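Local coordinates for protein positive phenol-degradative gene regulator (Ralstonia sp. E2, PDB 5FRZ) that probably activates transcription of phenol-degradation genes as a sigma-54-dependent regulator, this N-terminal sensory part binding a phenolic effector and a zinc ion, at residues M70-G75 / Y157-T162; T169-E174 / A200-Y205; F128-S133 / C185-K190. All coordinates share one frame; numbering follows the deposited sequence.

Interaction 1: residues M70-G75 / Y157-T162. With 2MP (3,4-dimethylphenol), chain D.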
# COMPACT_ATOMS: atom_id res chain seq x y z
N MET A 70 3.78 1.00 -10.56
CA MET A 70 3.95 0.67 -9.15
C MET A 70 3.99 -0.84 -9.00
O MET A 70 4.87 -1.39 -8.32
CB MET A 70 2.81 1.29 -8.28
CG MET A 70 3.03 1.16 -6.77
SD MET A 70 1.86 2.05 -5.70
CE MET A 70 0.34 1.33 -6.22
N GLY A 71 3.06 -1.53 -9.65
CA GLY A 71 3.04 -2.99 -9.61
C GLY A 71 4.33 -3.59 -10.17
O GLY A 71 4.88 -4.55 -9.63
N PHE A 72 4.80 -2.99 -11.25
CA PHE A 72 6.06 -3.39 -11.87
C PHE A 72 7.22 -3.33 -10.86
O PHE A 72 7.98 -4.30 -10.75
CB PHE A 72 6.35 -2.49 -13.09
CG PHE A 72 7.49 -2.97 -13.94
CD1 PHE A 72 8.79 -2.54 -13.70
CD2 PHE A 72 7.27 -3.83 -15.01
CE1 PHE A 72 9.85 -2.98 -14.49
CE2 PHE A 72 8.33 -4.27 -15.81
CZ PHE A 72 9.61 -3.85 -15.54
N HIS A 73 7.33 -2.24 -10.12
CA HIS A 73 8.41 -2.14 -9.11
C HIS A 73 8.34 -3.24 -8.05
O HIS A 73 9.36 -3.82 -7.70
CB HIS A 73 8.39 -0.77 -8.42
CG HIS A 73 8.89 0.34 -9.29
ND1 HIS A 73 8.05 1.19 -9.97
CD2 HIS A 73 10.15 0.71 -9.60
CE1 HIS A 73 8.78 2.05 -10.66
NE2 HIS A 73 10.05 1.79 -10.45
N SER A 74 7.13 -3.50 -7.54
CA SER A 74 6.91 -4.59 -6.59
C SER A 74 7.38 -5.93 -7.14
O SER A 74 8.08 -6.68 -6.46
CB SER A 74 5.42 -4.67 -6.22
OG SER A 74 5.06 -3.58 -5.39
N GLY A 75 6.98 -6.23 -8.38
CA GLY A 75 7.36 -7.47 -9.04
C GLY A 75 8.86 -7.66 -9.20
O GLY A 75 9.39 -8.76 -8.94
N TYR A 157 2.84 -6.17 -11.79
CA TYR A 157 3.62 -7.09 -10.94
C TYR A 157 4.04 -8.35 -11.69
O TYR A 157 5.23 -8.68 -11.71
CB TYR A 157 2.81 -7.48 -9.68
CG TYR A 157 3.53 -8.41 -8.70
CD1 TYR A 157 3.62 -9.77 -8.95
CD2 TYR A 157 4.08 -7.92 -7.52
CE1 TYR A 157 4.25 -10.62 -8.07
CE2 TYR A 157 4.71 -8.76 -6.62
CZ TYR A 157 4.80 -10.11 -6.90
OH TYR A 157 5.41 -10.97 -6.01
N ALA A 158 3.08 -9.06 -12.29
CA ALA A 158 3.41 -10.24 -13.12
C ALA A 158 4.44 -9.92 -14.20
O ALA A 158 5.38 -10.69 -14.45
CB ALA A 158 2.13 -10.80 -13.78
N THR A 159 4.25 -8.80 -14.87
CA THR A 159 5.18 -8.33 -15.88
C THR A 159 6.58 -8.09 -15.28
O THR A 159 7.58 -8.60 -15.80
CB THR A 159 4.66 -7.03 -16.52
OG1 THR A 159 3.42 -7.32 -17.18
CG2 THR A 159 5.64 -6.47 -17.51
N GLY A 160 6.64 -7.32 -14.21
CA GLY A 160 7.90 -6.99 -13.57
C GLY A 160 8.59 -8.20 -12.98
O GLY A 160 9.79 -8.39 -13.17
N TYR A 161 7.84 -9.03 -12.27
CA TYR A 161 8.39 -10.25 -11.70
C TYR A 161 8.97 -11.12 -12.80
O TYR A 161 10.14 -11.49 -12.78
CB TYR A 161 7.32 -11.03 -10.90
CG TYR A 161 7.91 -12.26 -10.26
CD1 TYR A 161 8.05 -13.45 -10.98
CD2 TYR A 161 8.40 -12.23 -8.94
CE1 TYR A 161 8.61 -14.58 -10.41
CE2 TYR A 161 8.96 -13.35 -8.36
CZ TYR A 161 9.08 -14.53 -9.11
OH TYR A 161 9.63 -15.65 -8.57
N THR A 162 8.14 -11.46 -13.78
CA THR A 162 8.57 -12.39 -14.81
C THR A 162 9.69 -11.82 -15.66
O THR A 162 10.60 -12.54 -16.02
CB THR A 162 7.41 -12.80 -15.71
OG1 THR A 162 6.29 -13.16 -14.88
CG2 THR A 162 7.79 -14.01 -16.58
O1 2MP D . -0.27 -12.94 -9.76
C1 2MP D . 0.92 -13.28 -10.42
C2 2MP D . 2.16 -12.83 -9.97
C3 2MP D . 3.32 -13.18 -10.66
C4 2MP D . 3.20 -13.98 -11.78
C5 2MP D . 1.97 -14.41 -12.20
C6 2MP D . 0.81 -14.08 -11.53
C7 2MP D . 4.42 -14.40 -12.59
C8 2MP D . 1.88 -15.27 -13.42

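Interaction 2: residues T169-E174 / A200-Y205. With ZN (zinc ion), chain C; 2MP (3,4-dimethylphenol), chain D.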
# COMPACT_ATOMS: atom_id res chain seq x y z
N THR A 169 11.96 -8.89 -21.50
CA THR A 169 10.63 -8.32 -21.27
C THR A 169 9.50 -9.29 -21.59
O THR A 169 9.28 -9.67 -22.74
CB THR A 169 10.42 -7.07 -22.08
OG1 THR A 169 11.43 -6.14 -21.72
CG2 THR A 169 9.04 -6.47 -21.76
N ILE A 170 8.81 -9.70 -20.53
CA ILE A 170 7.66 -10.57 -20.61
C ILE A 170 6.44 -9.74 -20.23
O ILE A 170 6.26 -9.38 -19.05
CB ILE A 170 7.78 -11.78 -19.64
CG1 ILE A 170 9.06 -12.61 -19.90
CG2 ILE A 170 6.52 -12.61 -19.69
CD1 ILE A 170 9.22 -13.09 -21.34
N LEU A 171 5.58 -9.43 -21.21
CA LEU A 171 4.39 -8.64 -20.93
C LEU A 171 3.19 -9.53 -20.64
O LEU A 171 3.04 -10.58 -21.25
CB LEU A 171 4.05 -7.71 -22.09
CG LEU A 171 5.05 -6.66 -22.56
CD1 LEU A 171 4.44 -5.86 -23.69
CD2 LEU A 171 5.45 -5.74 -21.41
N TYR A 172 2.33 -9.07 -19.74
CA TYR A 172 1.08 -9.76 -19.44
C TYR A 172 -0.14 -8.95 -19.84
O TYR A 172 -0.12 -7.71 -19.84
CB TYR A 172 0.97 -10.06 -17.96
CG TYR A 172 1.82 -11.20 -17.49
CD1 TYR A 172 3.20 -11.04 -17.33
CD2 TYR A 172 1.24 -12.42 -17.15
CE1 TYR A 172 3.97 -12.07 -16.89
CE2 TYR A 172 2.01 -13.46 -16.71
CZ TYR A 172 3.38 -13.28 -16.57
OH TYR A 172 4.15 -14.33 -16.12
N ARG A 173 -1.22 -9.65 -20.17
CA ARG A 173 -2.49 -8.98 -20.42
C ARG A 173 -3.63 -9.75 -19.75
O ARG A 173 -3.61 -10.99 -19.70
CB ARG A 173 -2.75 -8.84 -21.93
CG ARG A 173 -4.22 -8.63 -22.30
CD ARG A 173 -4.43 -7.69 -23.50
NE ARG A 173 -5.79 -7.85 -24.04
CZ ARG A 173 -6.19 -7.42 -25.23
NH1 ARG A 173 -5.34 -6.78 -26.04
NH2 ARG A 173 -7.45 -7.62 -25.63
N GLU A 174 -4.60 -9.01 -19.22
CA GLU A 174 -5.82 -9.61 -18.70
C GLU A 174 -6.80 -9.91 -19.82
O GLU A 174 -7.25 -8.99 -20.48
CB GLU A 174 -6.48 -8.68 -17.69
CG GLU A 174 -5.86 -8.62 -16.35
CD GLU A 174 -6.78 -7.95 -15.36
OE1 GLU A 174 -6.82 -6.71 -15.34
OE2 GLU A 174 -7.48 -8.68 -14.63
N ALA A 200 3.08 -0.80 -27.78
CA ALA A 200 2.22 0.19 -27.14
C ALA A 200 1.87 -0.23 -25.72
O ALA A 200 1.43 0.58 -24.90
CB ALA A 200 0.95 0.40 -27.94
N GLU A 201 2.04 -1.52 -25.44
CA GLU A 201 1.84 -2.03 -24.09
C GLU A 201 3.05 -1.65 -23.24
O GLU A 201 2.92 -1.22 -22.09
CB GLU A 201 1.62 -3.54 -24.10
CG GLU A 201 1.29 -4.12 -22.73
CD GLU A 201 -0.06 -3.66 -22.21
OE1 GLU A 201 -0.95 -3.40 -23.04
OE2 GLU A 201 -0.22 -3.55 -20.98
N LEU A 202 4.23 -1.80 -23.83
CA LEU A 202 5.49 -1.51 -23.17
C LEU A 202 5.59 -0.04 -22.78
O LEU A 202 6.21 0.31 -21.77
CB LEU A 202 6.65 -1.90 -24.09
CG LEU A 202 8.08 -1.77 -23.59
CD1 LEU A 202 8.34 -2.68 -22.37
CD2 LEU A 202 9.03 -2.11 -24.74
N ALA A 203 4.97 0.81 -23.60
CA ALA A 203 4.90 2.25 -23.35
C ALA A 203 4.30 2.60 -21.99
O ALA A 203 4.71 3.58 -21.36
CB ALA A 203 4.11 2.92 -24.46
N LEU A 204 3.33 1.81 -21.52
CA LEU A 204 2.69 2.10 -20.23
C LEU A 204 3.66 1.92 -19.05
O LEU A 204 3.42 2.42 -17.96
CB LEU A 204 1.45 1.23 -20.04
CG LEU A 204 0.40 1.28 -21.16
CD1 LEU A 204 -0.77 0.34 -20.89
CD2 LEU A 204 -0.10 2.70 -21.41
N TYR A 205 4.78 1.23 -19.28
CA TYR A 205 5.74 1.00 -18.21
C TYR A 205 6.81 2.11 -18.15
O TYR A 205 7.79 2.02 -17.40
CB TYR A 205 6.37 -0.40 -18.37
CG TYR A 205 5.36 -1.48 -18.07
CD1 TYR A 205 5.09 -1.86 -16.75
CD2 TYR A 205 4.60 -2.07 -19.08
CE1 TYR A 205 4.13 -2.84 -16.45
CE2 TYR A 205 3.64 -3.05 -18.79
CZ TYR A 205 3.41 -3.42 -17.46
OH TYR A 205 2.45 -4.38 -17.16
ZN ZN C . -8.79 -8.31 -13.06
O1 2MP D . -0.27 -12.94 -9.76
C1 2MP D . 0.92 -13.28 -10.42
C2 2MP D . 2.16 -12.83 -9.97
C3 2MP D . 3.32 -13.18 -10.66
C4 2MP D . 3.20 -13.98 -11.78
C5 2MP D . 1.97 -14.41 -12.20
C6 2MP D . 0.81 -14.08 -11.53
C7 2MP D . 4.42 -14.40 -12.59
C8 2MP D . 1.88 -15.27 -13.42
O HOH W 1 1.49 -5.37 -19.42

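Interaction 3: residues F128-S133 / C185-K190. With ZN (zinc ion), chain C; 2MP (3,4-dimethylphenol), chain D.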
# COMPACT_ATOMS: atom_id res chain seq x y z
N PHE A 128 -2.76 -17.84 -16.48
CA PHE A 128 -3.14 -18.02 -15.08
C PHE A 128 -4.56 -17.55 -14.78
O PHE A 128 -5.10 -16.68 -15.47
CB PHE A 128 -2.15 -17.27 -14.17
CG PHE A 128 -0.71 -17.65 -14.40
CD1 PHE A 128 -0.00 -17.14 -15.48
CD2 PHE A 128 -0.06 -18.51 -13.53
CE1 PHE A 128 1.32 -17.50 -15.70
CE2 PHE A 128 1.26 -18.88 -13.75
CZ PHE A 128 1.94 -18.37 -14.84
N LEU A 129 -5.15 -18.14 -13.74
CA LEU A 129 -6.39 -17.64 -13.14
C LEU A 129 -6.09 -16.74 -11.95
O LEU A 129 -5.22 -17.03 -11.15
CB LEU A 129 -7.29 -18.80 -12.68
CG LEU A 129 -7.91 -19.72 -13.74
CD1 LEU A 129 -8.79 -20.80 -13.09
CD2 LEU A 129 -8.73 -18.91 -14.72
N TRP A 130 -6.83 -15.64 -11.85
CA TRP A 130 -6.79 -14.78 -10.68
C TRP A 130 -8.14 -14.85 -9.99
O TRP A 130 -9.17 -14.53 -10.60
CB TRP A 130 -6.49 -13.34 -11.05
CG TRP A 130 -5.03 -13.01 -11.15
CD1 TRP A 130 -3.97 -13.73 -10.67
CD2 TRP A 130 -4.48 -11.85 -11.77
NE1 TRP A 130 -2.78 -13.08 -10.96
CE2 TRP A 130 -3.08 -11.92 -11.63
CE3 TRP A 130 -5.04 -10.75 -12.43
CZ2 TRP A 130 -2.23 -10.93 -12.12
CZ3 TRP A 130 -4.18 -9.77 -12.92
CH2 TRP A 130 -2.81 -9.87 -12.77
N GLU A 131 -8.13 -15.25 -8.73
CA GLU A 131 -9.34 -15.28 -7.94
C GLU A 131 -9.20 -14.34 -6.75
O GLU A 131 -8.12 -14.24 -6.17
CB GLU A 131 -9.65 -16.70 -7.49
CG GLU A 131 -10.06 -17.59 -8.66
CD GLU A 131 -10.34 -19.01 -8.23
OE1 GLU A 131 -11.47 -19.28 -7.76
OE2 GLU A 131 -9.44 -19.87 -8.38
N ASP A 132 -10.27 -13.64 -6.44
CA ASP A 132 -10.30 -12.71 -5.31
C ASP A 132 -9.28 -11.59 -5.48
O ASP A 132 -8.62 -11.19 -4.51
CB ASP A 132 -10.04 -13.45 -3.99
CG ASP A 132 -11.23 -14.29 -3.55
OD1 ASP A 132 -12.33 -14.10 -4.12
OD2 ASP A 132 -11.08 -15.12 -2.64
N SER A 133 -9.15 -11.09 -6.71
CA SER A 133 -8.35 -9.91 -7.02
C SER A 133 -8.74 -8.72 -6.14
O SER A 133 -9.88 -8.26 -6.19
CB SER A 133 -8.51 -9.51 -8.49
OG SER A 133 -7.90 -10.45 -9.36
N CYS A 185 -10.52 -13.32 -12.89
CA CYS A 185 -9.58 -12.74 -13.84
C CYS A 185 -8.79 -13.87 -14.48
O CYS A 185 -8.61 -14.93 -13.88
CB CYS A 185 -8.64 -11.74 -13.16
SG CYS A 185 -9.41 -10.32 -12.28
N ARG A 186 -8.34 -13.63 -15.71
CA ARG A 186 -7.49 -14.56 -16.44
C ARG A 186 -6.42 -13.79 -17.22
O ARG A 186 -6.71 -12.80 -17.91
CB ARG A 186 -8.30 -15.43 -17.40
CG ARG A 186 -7.85 -16.88 -17.40
CD ARG A 186 -8.39 -17.66 -18.61
NE ARG A 186 -9.81 -17.42 -18.87
CZ ARG A 186 -10.82 -18.02 -18.24
NH1 ARG A 186 -10.59 -18.93 -17.28
NH2 ARG A 186 -12.07 -17.73 -18.56
N ILE A 187 -5.18 -14.25 -17.11
CA ILE A 187 -4.06 -13.51 -17.67
C ILE A 187 -3.19 -14.35 -18.59
O ILE A 187 -3.13 -15.58 -18.48
CB ILE A 187 -3.17 -12.92 -16.56
CG1 ILE A 187 -2.37 -14.03 -15.85
CG2 ILE A 187 -4.02 -12.16 -15.55
CD1 ILE A 187 -1.46 -13.51 -14.74
N LEU A 188 -2.51 -13.65 -19.50
CA LEU A 188 -1.58 -14.27 -20.43
C LEU A 188 -0.28 -13.48 -20.46
O LEU A 188 -0.28 -12.27 -20.71
CB LEU A 188 -2.19 -14.33 -21.84
CG LEU A 188 -1.23 -14.71 -22.97
CD1 LEU A 188 -0.67 -16.11 -22.80
CD2 LEU A 188 -1.93 -14.56 -24.32
N GLY A 189 0.83 -14.16 -20.22
CA GLY A 189 2.13 -13.51 -20.32
C GLY A 189 3.01 -14.14 -21.37
O GLY A 189 3.12 -15.36 -21.44
N LYS A 190 3.66 -13.31 -22.18
CA LYS A 190 4.59 -13.83 -23.16
C LYS A 190 5.57 -12.75 -23.58
O LYS A 190 5.36 -11.57 -23.27
CB LYS A 190 3.83 -14.41 -24.36
CG LYS A 190 2.92 -13.45 -25.04
CD LYS A 190 2.10 -14.15 -26.12
CE LYS A 190 1.05 -13.21 -26.70
NZ LYS A 190 0.29 -13.84 -27.79
ZN ZN C . -8.79 -8.31 -13.06
O1 2MP D . -0.27 -12.94 -9.76
C1 2MP D . 0.92 -13.28 -10.42
C2 2MP D . 2.16 -12.83 -9.97
C3 2MP D . 3.32 -13.18 -10.66
C4 2MP D . 3.20 -13.98 -11.78
C5 2MP D . 1.97 -14.41 -12.20
C6 2MP D . 0.81 -14.08 -11.53
C7 2MP D . 4.42 -14.40 -12.59
C8 2MP D . 1.88 -15.27 -13.42

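Interaction 1: residues M70-G75 / Y157-T162
Gly-160 and Gly-75 meet the aromatic rings of the opposite helix with their bare alpha carbons. Gly-160 CA sits over one face of the Phe-72 ring, 3.8 Å from its centroid and displaced toward the CD2-CE2 side, while Thr-159 CG2 touches the same ring at its edge. In the reverse sense, Gly-75 CA lies over a face of the Tyr-157 ring, 3.9 Å from the ring centroid; Ser-74 CB lies at that ring's edge. With CG anti to the backbone N (chi1 -178°), Tyr-157 carries its ring alongside segment 70-75 of helix 60-84. The backbones come close enough for two CA-H...O contacts, from Tyr-157 CA to Gly-71 O (3.1 Å) and from Tyr-161 CA to Gly-75 O (3.3 Å).

Behind this layer, Tyr-157 is held by a hydrogen bond between its OH and Asp-78 OD2 and by stacking on His-102, and Tyr-161 OH bonds to Met-94 O. The edge of the Tyr-157 ring reaches the dimethylphenol, Tyr-157 CD1 being 3.5 Å from 2MP C2, and Ala-158 CB packs against the ligand ring. The axes of the two short segments approach to 6.6 Å and cross at -36°, a glycine-mediated close helix-helix packing that backs the phenol pocket.

Interaction 2: residues T169-E174 / A200-Y205
Apolar contacts centre on Leu-171, whose two methyls divide the work. CD1 lies against the aliphatic part of Glu-201, 3.7 Å from Glu-201 CB and equally near its CG, the two side chains running past each other in opposite directions. CD2 turns to Tyr-205, with Leu-171 CD2 4.2 Å from Tyr-205 CE2, and also approaches Leu-202 CD1. At the margin Thr-169 CG2 meets Leu-202 CD1 at 3.9 Å. Leu-202 reaches this far because its CG stands anti to the backbone N (chi1 -176°), which swings the branch toward the strand.

No direct hydrogen bond joins the segments; the polar link is a single water. It donates to Tyr-172 O (2.9 Å) and to Glu-201 OE2 (2.9 Å), and accepts from Tyr-205 OH at 2.6 Å, in the plane of the tyrosine ring. The bend of Glu-201 at chi2 (67°) brings its carboxylate back to this water. Tyr-205 OH is also hydrogen-bonded to Thr-159 OG1, which ties the bridge to helix 152-166.

Ligand contacts belong to the strand. Tyr-172 OH comes 3.5 Å from 2MP C7 and is hydrogen-bonded to Tyr-124, whereas Glu-174 binds zinc through OE2 at 2.1 Å, together with Cys-151, Cys-177 and Cys-185.

Strand 170-176, one of the outermost within this chain in the four-stranded antiparallel sheet, pairs through its backbone with strand 185-191. Helix 198-202 and the residues after it pack against Leu-171, and Met-68 of helix 60-84 touches both Glu-201 and Tyr-205.

Interaction 3: residues F128-S133 / C185-K190
Phe-128 and Ile-187 form a hydrogen-bonded antiparallel pair, Phe-128 N to Ile-187 O at 3.0 Å and Ile-187 N to Phe-128 O at 2.9 Å. Trp-130 and Cys-185 make a second such pair, with Leu-129 and Arg-186 as the non-hydrogen-bonded pair between them. The bond from Trp-130 N to Cys-185 O is nearly straight at hydrogen (175°), although the donor stands above the carbonyl plane; that from Cys-185 N to Trp-130 O lies in it. The short strands' N-to-C directions make 149°, antiparallel with a sheet's twist.

Phe-128, Trp-130, Cys-185 and Ile-187 share one face. Ile-187 CG2 makes a CH-pi contact over the face of the six-membered ring of Trp-130, 3.5 Å from its centroid, the two side chains crossing at about a right angle. Chi1 of 72° sets Ile-187 CG1 between the backbone N and the carbonyl carbon, turning it to Phe-128 CB. These are the two central strands of the four-stranded sheet, in the V4R region of an HNOX-like domain, and this face forms a wall of the phenol site. Trp-130 NE1 donates to 2MP O1 at 2.8 Å, a somewhat bent bond, with the indole edge turned to the ligand, and methyl C8 of 2MP sits over the centre of the Phe-128 ring.

Near the sheet's end Cys-185 SG binds zinc at 2.2 Å, while Ser-133 OG approaches the sulfur and is hydrogen-bonded to Gln-154. On the other face Leu-129 and Arg-186 lie side by side, Leu-129 CD2 against Arg-186 NH1 and CG, and Arg-186 NH2 forms a salt bridge with Glu-176.

How the interactions relate
All three interactions reach the dimethylphenol, each from a different element: segment 157-162 of helix 152-166 in interaction 1, strand 170-176 in interaction 2, and the paired strands of interaction 3. Interactions 1 and 2, with centres 11 Å apart, join directly where Thr-162 OG1 lies 2.7 Å from Tyr-172 OH, a probable hydrogen bond beside the ligand methyls. Interactions 2 and 3 are sheet neighbours: Arg-173 N is 2.8 Å from Leu-188 O, and both supply zinc ligands. Interactions 1 and 3 do not touch, their nearest atoms being about 5 Å apart, and the ligand lies between them. Zinc lies 10.2 Å from 2MP O1, with Trp-130 touching both Cys-185 and the phenol oxygen.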